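Local coordinates for OsmC family protein (Rhodothermus marinus, PDB 5CML), which hydrolyses carboxylic esters through the alpha/beta-hydrolase domain described here, which is joined to an OsmC domain in the whole protein, at residues 28-33 with 101-106; 35-40 with 65-70; 193-198 with 242-247. All coordinates share one frame; numbering follows the deposited sequence.

The three contacts are spread over one large, mostly parallel sheet and the helices beside it. Contacts 1 and 2 share strand 30-36: contact 1 holds its start and middle against strand 104-108, and contact 2 holds its end and the following loop against residues 65-70. Their centres lie about 19 Å apart, and the contacts meet where Ile106 O is 2.9 Å from Ala35 N, a probable hydrogen bond. Contact 3 brings helix 234-252 onto the same sheet, and Leu244 CD2 packs against Leu104 CD2 of contact 1 at 3.8 Å. The putative Ser109-His229-Asp200 triad, with Ser109 on a probable nucleophile elbow, is touched by Cys37 of contact 2, while Ile106 packs on that elbow.

Contact 1: 28-33 with 101-106; sequences PVAYAL and PPALLI
Strands 30-33 and 104-106 run parallel at an axis angle of 27°, with Ala32 beside Leu104 and Leu33 beside Leu105. Leu33 bonds on both sides of Leu105: its N donates to Leu104 O at 3.1 Å, and its O accepts from Ile106 N at 2.8 Å. Ahead of this pairing, Ala103 N donates a hydrogen bond to Tyr31 O (3.1 Å), and one water joins Tyr31 N to Pro101 O where the chains have begun to part. On one face of the sheet the methyl of Ala32 lies 3.9 Å from Leu104 CD2 and 4.0 Å from Ile106 CD1, so two branched side chains abut the small one from the same side; helix 234-252 packs on these leucine and isoleucine side chains. On the other face Leu105 CD2 comes within 3.7 Å of Leu33 CB. The two leucines cross obliquely there, Leu105 having CG anti to its carbonyl carbon (chi1 -66°), which leads its end back toward Leu33. Helix 85-98 touches Leu33 from this face. Polar groups are thus spent in the backbone and the strands' side chains meet through aliphatic carbon alone, chemistry suited to the buried interior of an alpha/beta sheet covered by helices on both faces.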
loop_
_atom_site.group_PDB
_atom_site.type_symbol
_atom_site.label_atom_id
_atom_site.label_comp_id
_atom_site.label_asym_id
_atom_site.label_seq_id
_atom_site.Cartn_x
_atom_site.Cartn_y
_atom_site.Cartn_z
ATOM N N PRO A 28 5.050 13.916 14.745
ATOM C CA PRO A 28 5.530 12.626 14.226
ATOM C C PRO A 28 6.800 12.770 13.417
ATOM O O PRO A 28 7.029 13.825 12.802
ATOM C CB PRO A 28 4.370 12.149 13.336
ATOM C CG PRO A 28 3.166 12.881 13.884
ATOM C CD PRO A 28 3.678 14.214 14.306
ATOM N N VAL A 29 7.612 11.713 13.406
ATOM C CA VAL A 29 8.817 11.710 12.599
ATOM C C VAL A 29 8.421 11.895 11.136
ATOM O O VAL A 29 9.145 12.511 10.359
ATOM C CB VAL A 29 9.620 10.411 12.757
ATOM C CG1 VAL A 29 8.820 9.216 12.353
ATOM C CG2 VAL A 29 10.914 10.460 11.954
ATOM N N ALA A 30 7.273 11.334 10.777
ATOM C CA ALA A 30 6.732 11.436 9.430
ATOM C C ALA A 30 5.307 10.901 9.430
ATOM O O ALA A 30 4.925 10.135 10.323
ATOM C CB ALA A 30 7.596 10.666 8.402
ATOM N N TYR A 31 4.537 11.307 8.428
ATOM C CA TYR A 31 3.248 10.704 8.145
ATOM C C TYR A 31 3.424 9.707 6.997
ATOM O O TYR A 31 4.115 10.005 6.013
ATOM C CB TYR A 31 2.193 11.765 7.768
ATOM C CG TYR A 31 1.779 12.632 8.939
ATOM C CD1 TYR A 31 2.589 13.672 9.378
ATOM C CD2 TYR A 31 0.595 12.394 9.614
ATOM C CE1 TYR A 31 2.223 14.457 10.460
ATOM C CE2 TYR A 31 0.235 13.159 10.708
ATOM C CZ TYR A 31 1.047 14.201 11.110
ATOM O OH TYR A 31 0.682 14.996 12.190
ATOM N N ALA A 32 2.799 8.544 7.140
ATOM C CA ALA A 32 2.842 7.497 6.128
ATOM C C ALA A 32 1.440 7.243 5.638
ATOM O O ALA A 32 0.508 7.206 6.433
ATOM C CB ALA A 32 3.444 6.213 6.685
ATOM N N LEU A 33 1.292 7.044 4.330
ATOM C CA LEU A 33 0.051 6.562 3.746
ATOM C C LEU A 33 0.240 5.082 3.524
ATOM O O LEU A 33 1.230 4.672 2.917
ATOM C CB LEU A 33 -0.278 7.268 2.419
ATOM C CG LEU A 33 -1.465 6.694 1.639
ATOM C CD1 LEU A 33 -2.733 6.855 2.468
ATOM C CD2 LEU A 33 -1.636 7.351 0.247
ATOM N N PRO A 101 2.399 16.567 4.326
ATOM C CA PRO A 101 2.488 15.676 3.170
ATOM C C PRO A 101 3.214 14.397 3.541
ATOM O O PRO A 101 4.225 14.445 4.282
ATOM C CB PRO A 101 3.289 16.491 2.144
ATOM C CG PRO A 101 3.045 17.923 2.541
ATOM C CD PRO A 101 2.972 17.894 4.048
ATOM N N PRO A 102 2.713 13.251 3.056
ATOM C CA PRO A 102 3.365 12.011 3.517
ATOM C C PRO A 102 4.772 11.861 2.950
ATOM O O PRO A 102 5.016 12.095 1.758
ATOM C CB PRO A 102 2.440 10.905 3.001
ATOM C CG PRO A 102 1.744 11.544 1.794
ATOM C CD PRO A 102 1.569 12.995 2.169
ATOM N N ALA A 103 5.689 11.464 3.821
ATOM C CA ALA A 103 7.075 11.256 3.459
ATOM C C ALA A 103 7.335 9.788 3.159
ATOM O O ALA A 103 8.363 9.464 2.606
ATOM C CB ALA A 103 7.994 11.730 4.571
ATOM N N LEU A 104 6.388 8.922 3.508
ATOM C CA LEU A 104 6.527 7.473 3.304
ATOM C C LEU A 104 5.232 6.949 2.728
ATOM O O LEU A 104 4.151 7.234 3.269
ATOM C CB LEU A 104 6.844 6.761 4.628
ATOM C CG LEU A 104 6.868 5.227 4.692
ATOM C CD1 LEU A 104 7.933 4.652 3.816
ATOM C CD2 LEU A 104 7.076 4.766 6.126
ATOM N N LEU A 105 5.327 6.220 1.612
ATOM C CA LEU A 105 4.201 5.474 1.083
ATOM C C LEU A 105 4.442 4.000 1.328
ATOM O O LEU A 105 5.536 3.500 1.065
ATOM C CB LEU A 105 4.036 5.709 -0.419
ATOM C CG LEU A 105 3.641 7.108 -0.850
ATOM C CD1 LEU A 105 3.463 7.148 -2.402
ATOM C CD2 LEU A 105 2.384 7.637 -0.148
ATOM N N ILE A 106 3.396 3.314 1.771
ATOM C CA ILE A 106 3.422 1.877 2.015
ATOM C C ILE A 106 2.247 1.255 1.290
ATOM O O ILE A 106 1.121 1.732 1.424
ATOM C CB ILE A 106 3.297 1.530 3.527
ATOM C CG1 ILE A 106 4.264 2.355 4.379
ATOM C CG2 ILE A 106 3.486 0.026 3.743
ATOM C CD1 ILE A 106 3.908 2.359 5.897
HETATM O O HOH W 1 5.405 13.365 6.552
#

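Contact 2: 35-40 with 65-70; sequences AHCFTC and DFTGLG
The hydroxyl of Thr39 and the carboxylate of Asp65 meet with their side chains crossing at about a right angle, Thr39 OG1 giving a weak hydrogen bond to Asp65 OD1 at 2.9 Å. The same oxygen is gripped from within its own turn: Thr67 OG1 donates to its syn lone pair at 2.7 Å, and Thr67 N comes from above the carboxylate plane, 60° out of it, closing an Asx turn. OD2 meanwhile takes Gly70 N nearly along the C-O bond, so both carboxylate oxygens are tied to the loop. With an alanine in place of Asp65, the Thr39 and Thr67 hydroxyls and the N-H groups of Thr67 and Gly70 would probably be left without this acceptor, and the 65-70 loop would be freer to shift against Thr39. Thr67 also accepts from Leu69 N, an ST turn; its chi1 of 74° seats OG1 between N and the carbonyl carbon and turns CG2 across to Cys37 CA (3.7 Å) and Cys40 SG (3.8 Å). Beyond it, the Thr39 and Leu69 side chains slide past each other in opposite directions, Thr39 CG2 lying against Leu69 CB. The Cys37 sulfur approaches the Phe66 ring obliquely, SG to CD2 4.0 Å. The backbone joins through Phe66 N to His36 O at 2.9 Å, while the His36 ring receives Phe38 N in its plane at ND1. In alpha/beta hydrolases, loops at the C-terminal edge of the parallel strands border the catalytic site; here Cys37 touches the putative triad, so its loop probably lines that site, an oxyanion-hole role being possible by analogy.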
loop_
_atom_site.group_PDB
_atom_site.type_symbol
_atom_site.label_atom_id
_atom_site.label_comp_id
_atom_site.label_asym_id
_atom_site.label_seq_id
_atom_site.Cartn_x
_atom_site.Cartn_y
_atom_site.Cartn_z
ATOM N N ALA A 35 -1.670 1.999 1.996
ATOM C CA ALA A 35 -2.754 1.442 1.187
ATOM C C ALA A 35 -2.647 -0.067 1.211
ATOM O O ALA A 35 -1.637 -0.611 0.806
ATOM C CB ALA A 35 -2.678 1.944 -0.209
ATOM N N HIS A 36 -3.677 -0.746 1.688
ATOM C CA HIS A 36 -3.535 -2.171 1.963
ATOM C C HIS A 36 -4.788 -2.967 1.637
ATOM O O HIS A 36 -5.888 -2.403 1.486
ATOM C CB HIS A 36 -3.191 -2.370 3.435
ATOM C CG HIS A 36 -4.332 -2.054 4.334
ATOM N ND1 HIS A 36 -5.277 -2.991 4.688
ATOM C CD2 HIS A 36 -4.724 -0.887 4.903
ATOM C CE1 HIS A 36 -6.190 -2.415 5.452
ATOM N NE2 HIS A 36 -5.879 -1.141 5.593
ATOM N N CYS A 37 -4.624 -4.288 1.586
ATOM C CA CYS A 37 -5.733 -5.190 1.294
ATOM C C CYS A 37 -5.963 -6.181 2.433
ATOM O O CYS A 37 -6.502 -7.260 2.212
ATOM C CB CYS A 37 -5.470 -5.940 -0.014
ATOM S SG CYS A 37 -5.359 -4.803 -1.458
ATOM N N PHE A 38 -5.569 -5.822 3.656
ATOM C CA PHE A 38 -5.688 -6.770 4.770
ATOM C C PHE A 38 -7.134 -6.949 5.204
ATOM O O PHE A 38 -7.449 -7.880 5.924
ATOM C CB PHE A 38 -4.844 -6.332 5.954
ATOM C CG PHE A 38 -3.389 -6.432 5.698
ATOM C CD1 PHE A 38 -2.792 -7.672 5.545
ATOM C CD2 PHE A 38 -2.613 -5.301 5.582
ATOM C CE1 PHE A 38 -1.439 -7.773 5.295
ATOM C CE2 PHE A 38 -1.261 -5.397 5.320
ATOM C CZ PHE A 38 -0.676 -6.627 5.185
ATOM N N THR A 39 -8.011 -6.071 4.735
ATOM C CA THR A 39 -9.437 -6.197 5.007
ATOM C C THR A 39 -10.021 -7.483 4.401
ATOM O O THR A 39 -11.097 -7.917 4.799
ATOM C CB THR A 39 -10.186 -4.967 4.483
ATOM O OG1 THR A 39 -9.404 -3.800 4.764
ATOM C CG2 THR A 39 -11.520 -4.824 5.156
ATOM N N CYS A 40 -9.292 -8.091 3.465
ATOM C CA CYS A 40 -9.635 -9.403 2.891
ATOM C C CYS A 40 -9.572 -10.540 3.907
ATOM O O CYS A 40 -10.163 -11.598 3.691
ATOM C CB CYS A 40 -8.691 -9.752 1.710
ATOM S SG CYS A 40 -8.960 -8.704 0.269
ATOM N N ASP A 65 -8.004 1.622 3.201
ATOM C CA ASP A 65 -8.497 0.315 2.784
ATOM C C ASP A 65 -8.724 0.274 1.281
ATOM O O ASP A 65 -9.722 0.793 0.766
ATOM C CB ASP A 65 -9.795 -0.003 3.524
ATOM C CG ASP A 65 -10.473 -1.241 3.003
ATOM O OD1 ASP A 65 -9.782 -2.129 2.450
ATOM O OD2 ASP A 65 -11.707 -1.326 3.154
ATOM N N PHE A 66 -7.799 -0.375 0.586
ATOM C CA PHE A 66 -7.805 -0.392 -0.869
ATOM C C PHE A 66 -8.944 -1.242 -1.415
ATOM O O PHE A 66 -9.336 -1.100 -2.570
ATOM C CB PHE A 66 -6.447 -0.910 -1.364
ATOM C CG PHE A 66 -6.223 -0.723 -2.825
ATOM C CD1 PHE A 66 -5.737 0.476 -3.320
ATOM C CD2 PHE A 66 -6.513 -1.745 -3.709
ATOM C CE1 PHE A 66 -5.540 0.646 -4.707
ATOM C CE2 PHE A 66 -6.309 -1.581 -5.078
ATOM C CZ PHE A 66 -5.819 -0.384 -5.566
ATOM N N THR A 67 -9.476 -2.136 -0.584
ATOM C CA THR A 67 -10.496 -3.073 -1.037
ATOM C C THR A 67 -11.888 -2.471 -1.097
ATOM O O THR A 67 -12.760 -3.013 -1.767
ATOM C CB THR A 67 -10.597 -4.293 -0.119
ATOM O OG1 THR A 67 -11.241 -3.887 1.093
ATOM C CG2 THR A 67 -9.221 -4.896 0.181
ATOM N N GLY A 68 -12.109 -1.371 -0.378
ATOM C CA GLY A 68 -13.445 -0.800 -0.267
ATOM C C GLY A 68 -14.410 -1.618 0.591
ATOM O O GLY A 68 -15.584 -1.268 0.721
ATOM N N LEU A 69 -13.926 -2.703 1.188
ATOM C CA LEU A 69 -14.781 -3.555 2.016
ATOM C C LEU A 69 -15.155 -2.878 3.331
ATOM O O LEU A 69 -16.122 -3.274 3.985
ATOM C CB LEU A 69 -14.090 -4.893 2.305
ATOM C CG LEU A 69 -13.838 -5.806 1.103
ATOM C CD1 LEU A 69 -12.945 -7.003 1.504
ATOM C CD2 LEU A 69 -15.163 -6.277 0.505
ATOM N N GLY A 70 -14.396 -1.859 3.718
ATOM C CA GLY A 70 -14.621 -1.181 4.981
ATOM C C GLY A 70 -14.330 -2.086 6.160
ATOM O O GLY A 70 -14.427 -1.666 7.314
#

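Contact 3: 193-198 with 242-247; sequences LLFHSP and EVLGAW
Trp247 N donates to Val243 O at 2.9 Å, a helical bond that sets these two residues one turn apart, both facing strand 193-196. Across the contact itself no hydrogen bond forms; the side chains meet through apolar and CH-pi contacts. Leu193 lies over one face of the indole: its CB stands 3.5 Å from the centroid of the Trp247 six-membered ring, only 2° from the ring normal, which makes a well-directed CH-pi contact. With CG anti to the backbone N (chi1 172°), the leucine runs on across the indole in the opposite sense to the tryptophan side chain, and Leu193 CD2 comes to 3.8 Å from Trp247 CE3, near the CD2-CE3 border of the six-membered ring. Phe195, two residues on and on the same side of the strand, meets the helix with the far end of its ring. CZ touches Leu244 CB at 4.0 Å, the two side chains crossing at about a right angle, and Leu244 N sits at the ring edge near its plane. The Val243 CG1 methyl meets the same ring obliquely, 4.1 Å from CZ. Strand 193-196 and helix 242-247 run almost antiparallel (172°), their axes 10.5 Å apart at the closest. Strand 192-196 lies between strands 127-131 and 219-223, and helix 234-252 covers this face of the sheet, Leu244 reaching Ala129 and Trp247 reaching Ala127 on the neighbouring strand.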
loop_
_atom_site.group_PDB
_atom_site.type_symbol
_atom_site.label_atom_id
_atom_site.label_comp_id
_atom_site.label_asym_id
_atom_site.label_seq_id
_atom_site.Cartn_x
_atom_site.Cartn_y
_atom_site.Cartn_z
ATOM N N LEU A 193 11.858 -0.304 -0.588
ATOM C CA LEU A 193 11.970 -1.528 0.214
ATOM C C LEU A 193 10.834 -2.477 -0.149
ATOM O O LEU A 193 9.655 -2.149 0.001
ATOM C CB LEU A 193 11.959 -1.194 1.723
ATOM C CG LEU A 193 11.869 -2.398 2.665
ATOM C CD1 LEU A 193 13.061 -3.370 2.460
ATOM C CD2 LEU A 193 11.800 -1.935 4.125
ATOM N N LEU A 194 11.195 -3.639 -0.677
ATOM C CA LEU A 194 10.242 -4.669 -1.040
ATOM C C LEU A 194 10.213 -5.778 -0.005
ATOM O O LEU A 194 11.250 -6.367 0.271
ATOM C CB LEU A 194 10.627 -5.300 -2.380
ATOM C CG LEU A 194 10.719 -4.355 -3.578
ATOM C CD1 LEU A 194 11.545 -5.005 -4.683
ATOM C CD2 LEU A 194 9.323 -4.023 -4.066
ATOM N N PHE A 195 9.035 -6.084 0.522
ATOM C CA PHE A 195 8.821 -7.274 1.342
ATOM C C PHE A 195 8.062 -8.293 0.534
ATOM O O PHE A 195 7.097 -7.929 -0.138
ATOM C CB PHE A 195 7.985 -6.984 2.584
ATOM C CG PHE A 195 8.622 -6.074 3.597
ATOM C CD1 PHE A 195 9.376 -6.589 4.635
ATOM C CD2 PHE A 195 8.391 -4.704 3.565
ATOM C CE1 PHE A 195 9.915 -5.737 5.609
ATOM C CE2 PHE A 195 8.925 -3.869 4.520
ATOM C CZ PHE A 195 9.690 -4.392 5.545
ATOM N N HIS A 196 8.437 -9.573 0.609
ATOM C CA HIS A 196 7.666 -10.598 -0.067
ATOM C C HIS A 196 7.964 -11.950 0.535
ATOM O O HIS A 196 9.109 -12.239 0.864
ATOM C CB HIS A 196 8.003 -10.624 -1.555
ATOM C CG HIS A 196 6.853 -10.979 -2.447
ATOM N ND1 HIS A 196 6.349 -10.096 -3.375
ATOM C CD2 HIS A 196 6.134 -12.122 -2.582
ATOM C CE1 HIS A 196 5.363 -10.671 -4.044
ATOM N NE2 HIS A 196 5.212 -11.901 -3.585
ATOM N N SER A 197 6.938 -12.788 0.633
ATOM C CA SER A 197 7.125 -14.158 1.081
ATOM C C SER A 197 7.426 -15.099 -0.070
ATOM O O SER A 197 6.704 -15.111 -1.071
ATOM C CB SER A 197 5.892 -14.665 1.781
ATOM O OG SER A 197 6.049 -16.030 2.053
ATOM N N PRO A 198 8.470 -15.918 0.090
ATOM C CA PRO A 198 8.743 -16.902 -0.967
ATOM C C PRO A 198 7.598 -17.892 -1.096
ATOM O O PRO A 198 7.449 -18.475 -2.152
ATOM C CB PRO A 198 10.044 -17.580 -0.511
ATOM C CG PRO A 198 10.278 -17.160 0.859
ATOM C CD PRO A 198 9.518 -15.907 1.124
ATOM N N GLU A 242 8.246 -3.267 12.109
ATOM C CA GLU A 242 9.462 -2.844 12.826
ATOM C C GLU A 242 10.613 -2.589 11.846
ATOM O O GLU A 242 11.328 -1.596 11.951
ATOM C CB GLU A 242 9.865 -3.888 13.900
ATOM C CG GLU A 242 8.845 -3.985 15.018
ATOM C CD GLU A 242 9.213 -4.940 16.129
ATOM O OE1 GLU A 242 10.333 -5.495 16.121
ATOM O OE2 GLU A 242 8.387 -5.100 17.057
ATOM N N VAL A 243 10.789 -3.481 10.878
ATOM C CA VAL A 243 11.850 -3.306 9.908
ATOM C C VAL A 243 11.574 -2.093 9.027
ATOM O O VAL A 243 12.465 -1.309 8.749
ATOM C CB VAL A 243 12.015 -4.567 9.049
ATOM C CG1 VAL A 243 12.982 -4.350 7.907
ATOM C CG2 VAL A 243 12.502 -5.763 9.934
ATOM N N LEU A 244 10.333 -1.963 8.588
ATOM C CA LEU A 244 9.945 -0.851 7.718
ATOM C C LEU A 244 10.221 0.484 8.415
ATOM O O LEU A 244 10.813 1.404 7.829
ATOM C CB LEU A 244 8.472 -1.009 7.311
ATOM C CG LEU A 244 7.905 -0.270 6.103
ATOM C CD1 LEU A 244 6.395 -0.517 6.049
ATOM C CD2 LEU A 244 8.201 1.150 6.151
ATOM N N GLY A 245 9.815 0.596 9.668
ATOM C CA GLY A 245 10.009 1.836 10.403
ATOM C C GLY A 245 11.480 2.176 10.565
ATOM O O GLY A 245 11.891 3.318 10.407
ATOM N N ALA A 246 12.288 1.172 10.886
ATOM C CA ALA A 246 13.720 1.394 11.063
ATOM C C ALA A 246 14.384 1.813 9.751
ATOM O O ALA A 246 15.235 2.703 9.713
ATOM C CB ALA A 246 14.381 0.116 11.639
ATOM N N TRP A 247 14.000 1.142 8.671
ATOM C CA TRP A 247 14.557 1.445 7.370
ATOM C C TRP A 247 14.207 2.853 6.908
ATOM O O TRP A 247 15.059 3.598 6.463
ATOM C CB TRP A 247 14.076 0.419 6.356
ATOM C CG TRP A 247 14.464 0.713 4.972
ATOM C CD1 TRP A 247 15.667 0.435 4.375
ATOM C CD2 TRP A 247 13.662 1.358 3.980
ATOM N NE1 TRP A 247 15.659 0.871 3.068
ATOM C CE2 TRP A 247 14.433 1.427 2.798
ATOM C CE3 TRP A 247 12.360 1.863 3.970
ATOM C CZ2 TRP A 247 13.944 1.985 1.624
ATOM C CZ3 TRP A 247 11.873 2.414 2.792
ATOM C CH2 TRP A 247 12.668 2.476 1.646
#